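Local coordinates for protein glycosyl hyrolase, family 3 (Deinococcus radiodurans, PDB 3TEV) that probably hydrolyses O-glycosidic bonds in carbohydrates, using a TIM-barrel domain, at residues Asp14-Gln20 with Arg321-Arg325; Leu21-Asp25 with Asp288-Gly294; Ser190-Leu194 with Gln267-Tyr273; Leu216-Ile222 with Leu249-Tyr255; Ala279-Arg284 with Ala305-Tyr309. All blocks are in the same frame, centred on the assembly; numbering follows the deposited sequence.

Contact 1: residues Asp14-Gln20 with Arg321-Arg325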
# COMPACT_ATOMS: atom_id res chain seq x y z
N ASP A 14 7.22 25.27 -4.10
CA ASP A 14 6.64 24.16 -3.38
C ASP A 14 7.57 22.94 -3.46
O ASP A 14 7.19 21.89 -3.96
CB ASP A 14 5.25 23.86 -3.97
CG ASP A 14 4.40 22.98 -3.09
OD1 ASP A 14 4.71 22.83 -1.88
OD2 ASP A 14 3.39 22.44 -3.60
N PRO A 15 8.83 23.11 -3.00
CA PRO A 15 9.77 21.98 -3.10
C PRO A 15 9.28 20.77 -2.30
O PRO A 15 8.53 20.92 -1.34
CB PRO A 15 11.09 22.53 -2.54
CG PRO A 15 10.76 23.84 -1.91
CD PRO A 15 9.44 24.32 -2.41
N VAL A 16 9.65 19.58 -2.75
CA VAL A 16 9.20 18.35 -2.09
C VAL A 16 9.85 18.24 -0.72
O VAL A 16 11.04 18.45 -0.59
CB VAL A 16 9.55 17.11 -2.92
CG1 VAL A 16 9.10 15.83 -2.20
CG2 VAL A 16 8.90 17.20 -4.31
N ARG A 17 9.07 17.93 0.29
CA ARG A 17 9.62 17.69 1.61
C ARG A 17 9.67 16.20 1.90
O ARG A 17 8.84 15.45 1.40
CB ARG A 17 8.79 18.40 2.66
CG ARG A 17 8.70 19.89 2.41
CD ARG A 17 7.79 20.52 3.41
NE ARG A 17 8.41 20.47 4.73
CZ ARG A 17 7.79 20.78 5.87
NH1 ARG A 17 6.50 21.17 5.83
NH2 ARG A 17 8.47 20.70 7.02
N PRO A 18 10.63 15.76 2.73
CA PRO A 18 10.74 14.33 3.02
C PRO A 18 9.46 13.75 3.60
O PRO A 18 9.10 12.65 3.27
CB PRO A 18 11.89 14.23 4.04
CG PRO A 18 12.21 15.65 4.44
CD PRO A 18 11.70 16.56 3.37
N GLY A 19 8.75 14.51 4.44
CA GLY A 19 7.49 14.00 5.02
C GLY A 19 6.39 13.73 4.01
O GLY A 19 5.46 12.98 4.30
N GLN A 20 6.47 14.34 2.83
CA GLN A 20 5.45 14.15 1.80
C GLN A 20 5.58 12.80 1.08
O GLN A 20 4.73 12.44 0.26
CB GLN A 20 5.52 15.32 0.81
CG GLN A 20 5.15 16.67 1.48
CD GLN A 20 5.41 17.89 0.61
OE1 GLN A 20 6.31 17.90 -0.26
NE2 GLN A 20 4.64 18.97 0.88
N ARG A 321 5.59 12.70 -5.72
CA ARG A 321 4.59 13.49 -5.00
C ARG A 321 3.33 13.78 -5.83
O ARG A 321 2.22 13.74 -5.31
CB ARG A 321 5.18 14.79 -4.43
CG ARG A 321 4.21 15.52 -3.51
CD ARG A 321 4.78 16.83 -2.93
NE ARG A 321 5.00 17.80 -4.00
CZ ARG A 321 5.55 19.00 -3.86
NH1 ARG A 321 5.97 19.45 -2.68
NH2 ARG A 321 5.66 19.78 -4.94
N GLU A 322 3.53 14.10 -7.11
CA GLU A 322 2.42 14.33 -8.02
C GLU A 322 1.51 13.10 -8.20
O GLU A 322 0.30 13.26 -8.33
CB GLU A 322 2.94 14.85 -9.37
CG GLU A 322 1.85 14.99 -10.50
CD GLU A 322 0.60 15.84 -10.10
OE1 GLU A 322 0.72 16.76 -9.23
OE2 GLU A 322 -0.51 15.60 -10.68
N ARG A 323 2.07 11.89 -8.21
CA ARG A 323 1.23 10.69 -8.22
C ARG A 323 0.34 10.62 -6.97
O ARG A 323 -0.84 10.25 -7.06
CB ARG A 323 2.08 9.43 -8.29
CG ARG A 323 2.69 9.23 -9.66
CD ARG A 323 3.21 7.81 -9.81
NE ARG A 323 3.92 7.64 -11.08
CZ ARG A 323 5.24 7.68 -11.21
NH1 ARG A 323 6.04 7.87 -10.15
NH2 ARG A 323 5.77 7.52 -12.42
N LEU A 324 0.91 11.01 -5.84
CA LEU A 324 0.19 11.00 -4.57
C LEU A 324 -0.88 12.07 -4.58
O LEU A 324 -1.98 11.87 -4.09
CB LEU A 324 1.16 11.23 -3.42
CG LEU A 324 2.22 10.15 -3.21
CD1 LEU A 324 3.19 10.49 -2.04
CD2 LEU A 324 1.58 8.80 -2.99
N ARG A 325 -0.54 13.21 -5.16
CA ARG A 325 -1.45 14.31 -5.21
C ARG A 325 -2.58 14.05 -6.20
O ARG A 325 -3.73 14.37 -5.92
CB ARG A 325 -0.67 15.59 -5.47
CG ARG A 325 -0.54 16.38 -4.17
CD ARG A 325 0.83 16.74 -3.69
NE ARG A 325 1.21 18.07 -4.08
CZ ARG A 325 1.86 18.96 -3.32
NH1 ARG A 325 2.18 18.74 -2.04
NH2 ARG A 325 2.16 20.12 -3.85

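Contact 2: residues Leu21-Asp25 with Asp288-Gly294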
# COMPACT_ATOMS: atom_id res chain seq x y z
N LEU A 21 6.63 12.05 1.43
CA LEU A 21 6.86 10.73 0.82
C LEU A 21 6.65 9.59 1.82
O LEU A 21 6.96 8.44 1.53
CB LEU A 21 8.27 10.66 0.21
CG LEU A 21 8.62 11.78 -0.79
CD1 LEU A 21 10.14 11.78 -1.12
CD2 LEU A 21 7.76 11.70 -2.06
N LEU A 22 6.14 9.92 3.01
CA LEU A 22 5.93 8.90 4.05
C LEU A 22 4.48 8.74 4.44
O LEU A 22 3.70 9.71 4.43
CB LEU A 22 6.72 9.22 5.32
CG LEU A 22 8.22 9.52 5.30
CD1 LEU A 22 8.70 9.62 6.76
CD2 LEU A 22 9.00 8.44 4.55
N MSE A 23 4.12 7.53 4.82
CA MSE A 23 2.83 7.24 5.39
C MSE A 23 3.14 6.69 6.79
O MSE A 23 3.88 5.70 6.94
CB MSE A 23 2.08 6.19 4.56
CG MSE A 23 0.73 5.75 5.16
SE MSE A 23 -0.27 4.55 3.97
CE MSE A 23 -1.47 5.81 3.13
N ILE A 24 2.58 7.34 7.80
CA ILE A 24 2.88 6.99 9.17
C ILE A 24 1.64 6.52 9.91
O ILE A 24 0.52 6.75 9.45
CB ILE A 24 3.48 8.18 9.93
CG1 ILE A 24 2.44 9.28 10.05
CG2 ILE A 24 4.76 8.67 9.26
CD1 ILE A 24 2.84 10.38 11.07
N ASP A 25 1.84 5.90 11.06
CA ASP A 25 0.74 5.54 11.94
C ASP A 25 0.63 6.52 13.10
O ASP A 25 1.58 7.26 13.39
CB ASP A 25 0.82 4.07 12.42
CG ASP A 25 2.12 3.74 13.17
OD1 ASP A 25 3.19 4.34 12.91
OD2 ASP A 25 2.07 2.83 14.03
N ASP A 288 6.68 5.38 -4.67
CA ASP A 288 6.29 6.79 -4.48
C ASP A 288 6.11 7.13 -3.01
O ASP A 288 6.16 8.31 -2.63
CB ASP A 288 4.96 7.07 -5.18
CG ASP A 288 5.00 6.71 -6.64
OD1 ASP A 288 5.85 7.29 -7.36
OD2 ASP A 288 4.24 5.82 -7.06
N LEU A 289 5.87 6.10 -2.19
CA LEU A 289 5.40 6.28 -0.81
C LEU A 289 5.99 5.18 0.06
O LEU A 289 5.92 4.00 -0.29
CB LEU A 289 3.85 6.19 -0.76
CG LEU A 289 3.16 6.57 0.58
CD1 LEU A 289 3.54 8.01 1.06
CD2 LEU A 289 1.64 6.44 0.48
N VAL A 290 6.56 5.57 1.20
CA VAL A 290 7.10 4.59 2.13
C VAL A 290 6.25 4.56 3.39
O VAL A 290 5.99 5.61 4.01
CB VAL A 290 8.59 4.92 2.47
CG1 VAL A 290 9.10 4.04 3.62
CG2 VAL A 290 9.47 4.74 1.24
N MSE A 291 5.78 3.37 3.77
CA MSE A 291 5.08 3.20 5.05
C MSE A 291 6.10 3.18 6.16
O MSE A 291 6.80 2.21 6.32
CB MSE A 291 4.30 1.90 5.09
CG MSE A 291 3.16 1.90 4.12
SE MSE A 291 1.94 0.41 4.38
CE MSE A 291 1.17 1.21 5.98
N ALA A 292 6.16 4.24 6.96
CA ALA A 292 7.14 4.34 8.01
C ALA A 292 6.41 4.19 9.35
O ALA A 292 6.12 5.18 10.03
CB ALA A 292 7.86 5.70 7.90
N LEU A 293 6.06 2.96 9.70
CA LEU A 293 5.23 2.72 10.88
C LEU A 293 6.09 2.50 12.11
O LEU A 293 7.21 2.00 12.01
CB LEU A 293 4.33 1.50 10.67
CG LEU A 293 3.46 1.43 9.40
CD1 LEU A 293 2.50 0.24 9.52
CD2 LEU A 293 2.69 2.72 9.10
N GLY A 294 5.56 2.87 13.27
CA GLY A 294 6.27 2.64 14.53
C GLY A 294 6.27 3.88 15.38
O GLY A 294 5.60 4.87 15.05

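Contact 3: residues Ser190-Leu194 with Gln267-Tyr273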
# COMPACT_ATOMS: atom_id res chain seq x y z
N SER A 190 13.93 -18.89 7.77
CA SER A 190 13.75 -18.69 9.22
C SER A 190 12.90 -17.43 9.41
O SER A 190 12.62 -16.72 8.44
CB SER A 190 15.09 -18.55 9.94
OG SER A 190 15.60 -17.23 9.84
N HIS A 191 12.50 -17.13 10.65
CA HIS A 191 11.71 -15.90 10.90
C HIS A 191 12.51 -14.59 10.66
O HIS A 191 11.93 -13.52 10.58
CB HIS A 191 11.06 -15.90 12.29
CG HIS A 191 12.01 -15.68 13.42
ND1 HIS A 191 12.84 -16.68 13.90
CD2 HIS A 191 12.28 -14.59 14.17
CE1 HIS A 191 13.57 -16.21 14.90
NE2 HIS A 191 13.24 -14.94 15.08
N LEU A 192 13.82 -14.69 10.50
CA LEU A 192 14.61 -13.50 10.24
C LEU A 192 15.02 -13.36 8.78
O LEU A 192 15.65 -12.39 8.39
CB LEU A 192 15.85 -13.46 11.14
CG LEU A 192 15.57 -13.39 12.64
CD1 LEU A 192 16.88 -13.33 13.39
CD2 LEU A 192 14.70 -12.17 12.98
N ALA A 193 14.66 -14.35 7.97
CA ALA A 193 15.03 -14.32 6.57
C ALA A 193 13.88 -13.74 5.75
O ALA A 193 12.71 -13.93 6.11
CB ALA A 193 15.38 -15.75 6.10
N LEU A 194 14.19 -13.05 4.66
CA LEU A 194 13.15 -12.60 3.75
C LEU A 194 12.51 -13.82 3.09
O LEU A 194 13.21 -14.74 2.70
CB LEU A 194 13.72 -11.67 2.67
CG LEU A 194 14.23 -10.32 3.18
CD1 LEU A 194 14.97 -9.58 2.06
CD2 LEU A 194 13.08 -9.45 3.74
N GLN A 267 9.54 -7.67 10.78
CA GLN A 267 10.75 -8.23 11.39
C GLN A 267 11.87 -8.59 10.40
O GLN A 267 13.02 -8.23 10.63
CB GLN A 267 10.40 -9.44 12.26
CG GLN A 267 11.44 -9.75 13.32
CD GLN A 267 11.03 -10.87 14.28
OE1 GLN A 267 10.18 -11.71 13.96
NE2 GLN A 267 11.64 -10.89 15.46
N ALA A 268 11.53 -9.29 9.32
CA ALA A 268 12.54 -9.75 8.37
C ALA A 268 13.32 -8.59 7.73
O ALA A 268 14.53 -8.69 7.56
CB ALA A 268 11.92 -10.65 7.30
N ILE A 269 12.63 -7.50 7.39
CA ILE A 269 13.29 -6.31 6.88
C ILE A 269 14.14 -5.67 7.98
O ILE A 269 15.32 -5.35 7.79
CB ILE A 269 12.28 -5.27 6.32
CG1 ILE A 269 11.90 -5.63 4.89
CG2 ILE A 269 12.85 -3.84 6.39
CD1 ILE A 269 12.89 -5.17 3.83
N ASP A 270 13.51 -5.51 9.13
CA ASP A 270 14.11 -4.84 10.27
C ASP A 270 15.42 -5.50 10.68
O ASP A 270 16.35 -4.82 11.13
CB ASP A 270 13.11 -4.83 11.43
CG ASP A 270 13.26 -3.63 12.32
OD1 ASP A 270 13.58 -2.51 11.84
OD2 ASP A 270 13.04 -3.82 13.53
N ALA A 271 15.49 -6.83 10.53
CA ALA A 271 16.66 -7.59 10.91
C ALA A 271 17.77 -7.51 9.87
O ALA A 271 18.92 -7.85 10.15
CB ALA A 271 16.29 -9.06 11.18
N ASN A 272 17.42 -7.10 8.66
CA ASN A 272 18.36 -7.14 7.53
C ASN A 272 18.84 -5.78 7.02
O ASN A 272 19.87 -5.70 6.34
CB ASN A 272 17.77 -8.00 6.39
CG ASN A 272 17.74 -9.49 6.74
OD1 ASN A 272 18.75 -10.18 6.68
ND2 ASN A 272 16.56 -9.98 7.12
N TYR A 273 18.10 -4.71 7.36
CA TYR A 273 18.38 -3.35 6.90
C TYR A 273 18.18 -2.34 8.04
O TYR A 273 17.47 -2.62 9.02
CB TYR A 273 17.45 -2.98 5.73
CG TYR A 273 17.51 -3.92 4.54
CD1 TYR A 273 18.36 -3.65 3.46
CD2 TYR A 273 16.72 -5.07 4.50
CE1 TYR A 273 18.44 -4.52 2.37
CE2 TYR A 273 16.79 -5.97 3.41
CZ TYR A 273 17.65 -5.69 2.35
OH TYR A 273 17.71 -6.56 1.28

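Contact 4: residues Leu216-Ile222 with Leu249-Tyr255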
# COMPACT_ATOMS: atom_id res chain seq x y z
N LEU A 216 -4.33 -3.78 -13.99
CA LEU A 216 -3.59 -2.50 -13.95
C LEU A 216 -4.37 -1.24 -14.26
O LEU A 216 -4.30 -0.28 -13.49
CB LEU A 216 -2.39 -2.53 -14.89
CG LEU A 216 -1.08 -3.14 -14.42
CD1 LEU A 216 -0.05 -2.75 -15.45
CD2 LEU A 216 -0.70 -2.66 -13.01
N PRO A 217 -5.11 -1.21 -15.40
CA PRO A 217 -5.82 0.04 -15.70
C PRO A 217 -6.91 0.42 -14.67
O PRO A 217 -7.36 1.56 -14.67
CB PRO A 217 -6.45 -0.20 -17.10
CG PRO A 217 -5.93 -1.54 -17.58
CD PRO A 217 -5.41 -2.29 -16.37
N GLU A 218 -7.31 -0.53 -13.83
CA GLU A 218 -8.31 -0.29 -12.79
C GLU A 218 -7.69 -0.12 -11.40
O GLU A 218 -8.41 0.07 -10.42
CB GLU A 218 -9.31 -1.45 -12.72
CG GLU A 218 -10.43 -1.42 -13.76
CD GLU A 218 -9.98 -1.93 -15.11
OE1 GLU A 218 -9.07 -2.80 -15.14
OE2 GLU A 218 -10.53 -1.46 -16.14
N THR A 219 -6.37 -0.22 -11.31
CA THR A 219 -5.67 -0.19 -10.02
C THR A 219 -4.92 1.13 -9.80
O THR A 219 -3.85 1.34 -10.35
CB THR A 219 -4.69 -1.40 -9.92
OG1 THR A 219 -5.39 -2.61 -10.23
CG2 THR A 219 -4.10 -1.51 -8.52
N PRO A 220 -5.47 2.03 -8.97
CA PRO A 220 -4.85 3.35 -8.76
C PRO A 220 -3.60 3.32 -7.85
O PRO A 220 -2.79 4.27 -7.88
CB PRO A 220 -5.95 4.17 -8.10
CG PRO A 220 -7.14 3.25 -7.97
CD PRO A 220 -6.69 1.86 -8.16
N ALA A 221 -3.45 2.25 -7.06
CA ALA A 221 -2.33 2.07 -6.13
C ALA A 221 -2.02 0.59 -5.93
O ALA A 221 -2.93 -0.27 -5.95
CB ALA A 221 -2.63 2.70 -4.80
N ILE A 222 -0.73 0.31 -5.77
CA ILE A 222 -0.25 -1.04 -5.54
C ILE A 222 0.71 -1.05 -4.36
O ILE A 222 1.58 -0.20 -4.28
CB ILE A 222 0.52 -1.54 -6.76
CG1 ILE A 222 -0.44 -1.71 -7.96
CG2 ILE A 222 1.20 -2.87 -6.44
CD1 ILE A 222 0.22 -2.29 -9.21
N LEU A 249 7.23 -3.06 -13.31
CA LEU A 249 6.02 -2.29 -13.12
C LEU A 249 5.90 -1.05 -14.01
O LEU A 249 4.90 -0.89 -14.70
CB LEU A 249 5.84 -1.90 -11.66
CG LEU A 249 4.77 -2.63 -10.88
CD1 LEU A 249 4.65 -2.04 -9.48
CD2 LEU A 249 3.43 -2.60 -11.62
N ARG A 250 6.92 -0.19 -13.99
CA ARG A 250 6.89 1.09 -14.72
C ARG A 250 7.17 0.95 -16.19
O ARG A 250 6.47 1.53 -17.00
CB ARG A 250 7.90 2.10 -14.16
CG ARG A 250 7.68 2.57 -12.73
CD ARG A 250 6.45 3.46 -12.56
NE ARG A 250 6.39 3.97 -11.19
CZ ARG A 250 5.28 4.26 -10.53
NH1 ARG A 250 4.09 4.09 -11.09
NH2 ARG A 250 5.38 4.74 -9.30
N GLU A 251 8.21 0.21 -16.54
CA GLU A 251 8.70 0.18 -17.91
C GLU A 251 8.06 -0.91 -18.77
O GLU A 251 7.53 -0.61 -19.82
CB GLU A 251 10.24 0.10 -17.95
CG GLU A 251 10.90 1.29 -17.26
CD GLU A 251 12.43 1.29 -17.29
OE1 GLU A 251 13.07 0.21 -17.41
OE2 GLU A 251 13.00 2.39 -17.16
N GLU A 252 8.10 -2.16 -18.33
CA GLU A 252 7.45 -3.23 -19.07
C GLU A 252 5.93 -3.07 -19.11
O GLU A 252 5.32 -3.20 -20.17
CB GLU A 252 7.74 -4.58 -18.44
CG GLU A 252 8.93 -5.32 -18.97
CD GLU A 252 8.87 -6.79 -18.58
OE1 GLU A 252 7.93 -7.49 -19.04
OE2 GLU A 252 9.76 -7.22 -17.79
N TRP A 253 5.33 -2.78 -17.95
CA TRP A 253 3.87 -2.71 -17.84
C TRP A 253 3.27 -1.33 -18.05
O TRP A 253 2.07 -1.22 -18.21
CB TRP A 253 3.42 -3.27 -16.50
CG TRP A 253 3.60 -4.75 -16.37
CD1 TRP A 253 4.23 -5.59 -17.26
CD2 TRP A 253 3.18 -5.57 -15.29
NE1 TRP A 253 4.21 -6.88 -16.80
CE2 TRP A 253 3.57 -6.90 -15.59
CE3 TRP A 253 2.49 -5.31 -14.09
CZ2 TRP A 253 3.30 -7.96 -14.73
CZ3 TRP A 253 2.23 -6.36 -13.23
CH2 TRP A 253 2.63 -7.68 -13.57
N GLY A 254 4.10 -0.29 -18.03
CA GLY A 254 3.59 1.08 -18.22
C GLY A 254 2.77 1.61 -17.05
O GLY A 254 2.02 2.57 -17.21
N TYR A 255 2.90 1.00 -15.87
CA TYR A 255 2.10 1.43 -14.70
C TYR A 255 2.41 2.86 -14.24
O TYR A 255 3.56 3.17 -13.91
CB TYR A 255 2.25 0.47 -13.53
CG TYR A 255 1.35 0.78 -12.34
CD1 TYR A 255 -0.05 0.74 -12.47
CD2 TYR A 255 1.88 1.10 -11.09
CE1 TYR A 255 -0.90 1.01 -11.39
CE2 TYR A 255 1.04 1.36 -9.98
CZ TYR A 255 -0.35 1.31 -10.14
OH TYR A 255 -1.20 1.57 -9.08

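Contact 5: residues Ala279-Arg284 with Ala305-Tyr309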
# COMPACT_ATOMS: atom_id res chain seq x y z
N ALA A 279 14.21 2.82 3.52
CA ALA A 279 13.24 3.75 2.96
C ALA A 279 13.82 4.52 1.75
O ALA A 279 13.15 4.69 0.74
CB ALA A 279 12.77 4.70 4.03
N VAL A 280 15.08 4.93 1.84
CA VAL A 280 15.73 5.63 0.74
C VAL A 280 15.86 4.69 -0.46
O VAL A 280 15.54 5.05 -1.59
CB VAL A 280 17.09 6.25 1.19
CG1 VAL A 280 17.95 6.66 0.01
CG2 VAL A 280 16.82 7.45 2.12
N ARG A 281 16.26 3.45 -0.18
CA ARG A 281 16.40 2.44 -1.24
C ARG A 281 15.05 2.14 -1.92
O ARG A 281 15.01 2.04 -3.16
CB ARG A 281 17.07 1.18 -0.68
CG ARG A 281 17.14 -0.02 -1.64
CD ARG A 281 18.23 0.08 -2.76
NE ARG A 281 18.19 -1.06 -3.69
CZ ARG A 281 19.13 -1.34 -4.61
NH1 ARG A 281 20.20 -0.57 -4.75
NH2 ARG A 281 18.99 -2.40 -5.39
N ALA A 282 13.96 2.07 -1.16
CA ALA A 282 12.63 1.87 -1.74
C ALA A 282 12.25 3.00 -2.69
O ALA A 282 11.74 2.75 -3.78
CB ALA A 282 11.55 1.70 -0.66
N LEU A 283 12.49 4.25 -2.26
CA LEU A 283 12.12 5.39 -3.08
C LEU A 283 12.96 5.37 -4.35
O LEU A 283 12.42 5.51 -5.44
CB LEU A 283 12.28 6.70 -2.31
CG LEU A 283 11.27 6.91 -1.18
CD1 LEU A 283 11.79 7.97 -0.21
CD2 LEU A 283 9.85 7.26 -1.70
N ARG A 284 14.27 5.12 -4.22
CA ARG A 284 15.17 5.06 -5.38
C ARG A 284 14.76 3.95 -6.34
O ARG A 284 14.75 4.15 -7.56
CB ARG A 284 16.62 4.83 -4.95
CG ARG A 284 17.34 6.05 -4.44
CD ARG A 284 18.86 5.78 -4.31
NE ARG A 284 19.59 7.03 -4.08
CZ ARG A 284 20.42 7.24 -3.06
NH1 ARG A 284 20.67 6.29 -2.17
NH2 ARG A 284 21.02 8.41 -2.94
N ALA A 305 16.72 10.28 7.11
CA ALA A 305 17.38 9.67 5.96
C ALA A 305 16.78 10.20 4.65
O ALA A 305 17.51 10.51 3.71
CB ALA A 305 17.27 8.15 6.02
N VAL A 306 15.46 10.31 4.59
CA VAL A 306 14.85 10.78 3.37
C VAL A 306 15.20 12.26 3.14
O VAL A 306 15.31 12.71 1.99
CB VAL A 306 13.32 10.51 3.37
CG1 VAL A 306 12.64 11.09 2.12
CG2 VAL A 306 13.07 8.99 3.46
N ALA A 307 15.41 13.01 4.24
CA ALA A 307 15.81 14.42 4.13
C ALA A 307 17.15 14.61 3.40
O ALA A 307 17.37 15.64 2.78
CB ALA A 307 15.85 15.11 5.51
N GLU A 308 18.03 13.62 3.46
CA GLU A 308 19.33 13.67 2.77
C GLU A 308 19.22 13.27 1.30
O GLU A 308 20.00 13.73 0.46
CB GLU A 308 20.35 12.77 3.46
CG GLU A 308 20.54 13.09 4.92
CD GLU A 308 21.06 14.50 5.14
OE1 GLU A 308 21.88 14.99 4.31
OE2 GLU A 308 20.64 15.14 6.13
N TYR A 309 18.25 12.41 1.00
CA TYR A 309 18.01 11.92 -0.36
C TYR A 309 17.30 12.96 -1.24
O TYR A 309 17.69 13.21 -2.37
CB TYR A 309 17.20 10.61 -0.26
CG TYR A 309 16.40 10.23 -1.48
CD1 TYR A 309 17.01 9.76 -2.65
CD2 TYR A 309 15.00 10.28 -1.46
CE1 TYR A 309 16.25 9.40 -3.77
CE2 TYR A 309 14.26 9.91 -2.54
CZ TYR A 309 14.88 9.48 -3.69
OH TYR A 309 14.10 9.12 -4.77

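Contact 1: residues Asp14-Gln20 with Arg321-Arg325
At the start of the TIM-barrel domain, the loop 14-20 that leads into the first strand is fastened to helix 314-330, mainly through Arg321, which meets Asp14 and Gln20. The long side chain of Arg321, ending in a flat guanidinium, suits a place where carbonyl oxygens converge. Its NH2 donates to Asp14 O at 2.8 Å, nearly head-on to the carbonyl, while NH1 reaches the same oxygen at 3.0 Å from above the carbonyl plane. NH1 also donates to Gln20 OE1 at 2.9 Å and, weakly, to Pro15 O. With CG opposite the backbone N (chi1 -172°) and a bend at chi3, Arg321 slides past Val16, whose CG2 sits 3.8 Å above the centre of one guanidinium face. Arg325 NH2 covers the other face, an approach of two cations probably eased by its 2.6 Å salt bridge to Asp14 OD2, met on the syn side. Gln20 OE1 is gripped from opposite faces of its amide, by Arg321 NH1 and by Arg17 N, the latter at 2.8 Å.

Contact 2: residues Leu21-Asp25 with Asp288-Gly294
The flat carboxylate of Asp25 receives Gly294 N at OD1, 2.8 Å away on the syn side and 26° out of the carboxylate plane; its other oxygen, OD2, makes a salt bridge to Lys52. With chi1 at 58°, Asp25 CG stands between its own backbone N and carbonyl carbon, which brings OD1 back to the facing chain. Gly294 suits the place because its positive phi would press a CB against the preceding carbonyl oxygen. Upstream, the peptide groups form a parallel ladder: Val290 N to Leu21 O at 2.9 Å, Met23 N to Val290 O at 2.8 Å, and Ala292 N to Met23 O at 2.7 Å. Leu22 and Val290 lie side by side on one face of the sheet, Leu22 CD2 being 4.1 Å from Val290 CB. On the other face the selenomethionines Met23 and Met291 run together, Met23 SE 4.2 Å from Met291 CE, and Leu289 CD2 crosses to Met23 CB. This pairing of first and last strands closes the TIM barrel. Strand 46-49 flanks residues 21-25, Leu289 and Met291 bond back to Thr261 and Met264, helix 296-309 covers Leu22 and Ala292, and helix 314-330 covers Leu21 and Leu289.

Contact 3: residues Ser190-Leu194 with Gln267-Tyr273
Leu192 and Gln267 cross at a slant, the CD2 branch of the leucine lying 4.1 Å from Gln267 CG and 3.9 Å from Ala271 CB. Small alanines on this side of helix 267-272 allow the turn 190-194 to come close, and the CA atoms of Leu192 and Ala268 are the nearest such pair across it. Gln267, extended beyond CG, carries its amide to the edge of the His191 imidazole: OE1 lies 3.6 Å from His191 CD2, near the ring plane, with the two planes turned 54° apart. One face of that ring is covered by Leu192 CG. Leu194 points its two branches to different places. CD2 packs 3.9 Å from Ala268 CB and also meets Ile269 CG1, whereas CD1 comes to the edge of the Tyr273 ring, 4.2 Å from OH, the two side chains crossing at about a right angle. The polar link is Asn272, whose amide gives ND2 to Leu192 O at 2.9 Å, with the acceptor close to the amide plane; an asparagine near the helix end can thus satisfy a turn carbonyl. Pro237 touches both Leu194 and Tyr273. Ser190 to Ala193 form a type I beta turn, and Ser190 OG, accepting from Leu192 N, adds an ST turn. The arrangement is one of segments that follow TIM-barrel strands 174-180 and 258-261, two apart in the barrel, packing beyond their C-terminal ends.

Contact 4: residues Leu216-Ile222 with Leu249-Tyr255
Tyr255 meets segment 216-222 within a right-handed beta-alpha-beta unit of the TIM barrel, made by strand 221-224, helix 242-252 and strand 258-261. With CG anti to the backbone N (chi1 -174°), its ring extends toward that segment, and the hydroxyl donates to Thr219 O at 2.9 Å, approaching from above the carbonyl plane. Ile222 CD1 covers one ring face in a CH-pi contact, 3.9 Å from the centroid and 18° off the normal. Leu216 divides its branches: CD2 touches Tyr255 CD1 at 3.5 Å, while CD1 packs 3.7 Å from Trp253 CB. Tyrosine suits this place: an apolar ring whose OH serves a carbonyl. Behind this shell, Leu249 CD2 backs Ile222 CD1 at 4.0 Å, and Thr219 OG1 bonds to Leu215 O. Past the wider pi-type turn at 249-252, Tyr255 N bonds back to Leu249 O, and the positive phi of Gly254 favours glycine. Arg250, salt-bridged to Asp288, turns back so that NH1 donates to Tyr255 O at 3.0 Å, with the acceptor in its guanidinium plane.

Contact 5: residues Ala279-Arg284 with Ala305-Tyr309
Ala305 opens the contact by receiving Val280, whose CG2 lies 3.5 Å from Ala305 O and 4.0 Å from Ala305 CB; the small methyl lets helices 275-285 and 296-309 approach. Their local axes come within 9.7 Å at an angle of 41°. Val306 follows, one turn before Tyr309, and meets Leu283 at about a right angle, with its CG1 4.0 Å from Leu283 CD1. Both Val306 methyls reach Leu283 CD1, and CG2 also touches Ala279 CB at 4.3 Å. Tyr309 gives the largest surface of this segment. Its CG stands opposite the backbone N (chi1 157°), which sends the ring across helix 275-285 between Leu283 and Arg284. Val280 grips the root of the tyrosine, CG2 being 4.0 Å from Tyr309 CB. Farther along, Leu283 CB approaches Tyr309 CE2 at 3.8 Å, and Arg284 CG approaches Tyr309 CE1 at 3.6 Å. The arginine slides past the ring in the opposite direction, its guanidinium nearly perpendicular to the ring (85°) with Tyr309 CD1 over one of its faces. These are two outer helices of the TIM barrel, with Val290 of the eighth strand beneath Ala279 and Leu283, and Val317 and Lys320 touching Tyr309. The chemistry is almost wholly dispersive: aliphatic side chains line an aromatic ring, Arg284 adding CG and its guanidinium face, so fit of shape probably governs how the helices meet.

Overall arrangement
From the N terminus, contact 1 closes the widest loop, joining the lead-in to strand 22-24 with the final helix; the other four contacts nest inside it. Contact 2 comes next and pairs the first strand with the last, completing the barrel; contacts 3 and 4 are nested within it, contact 4 also within contact 3. Contact 3 ties two beta-alpha loops, and contact 4 a short beta-alpha-beta unit. Contact 5 follows both in series and crosses contact 2, since strand 290-291 lies between its two helices. Asp288 of contact 2 bridges Arg323 of contact 1 and Arg250 of contact 4, while Pro18 packs on Val306, linking contacts 1 and 5.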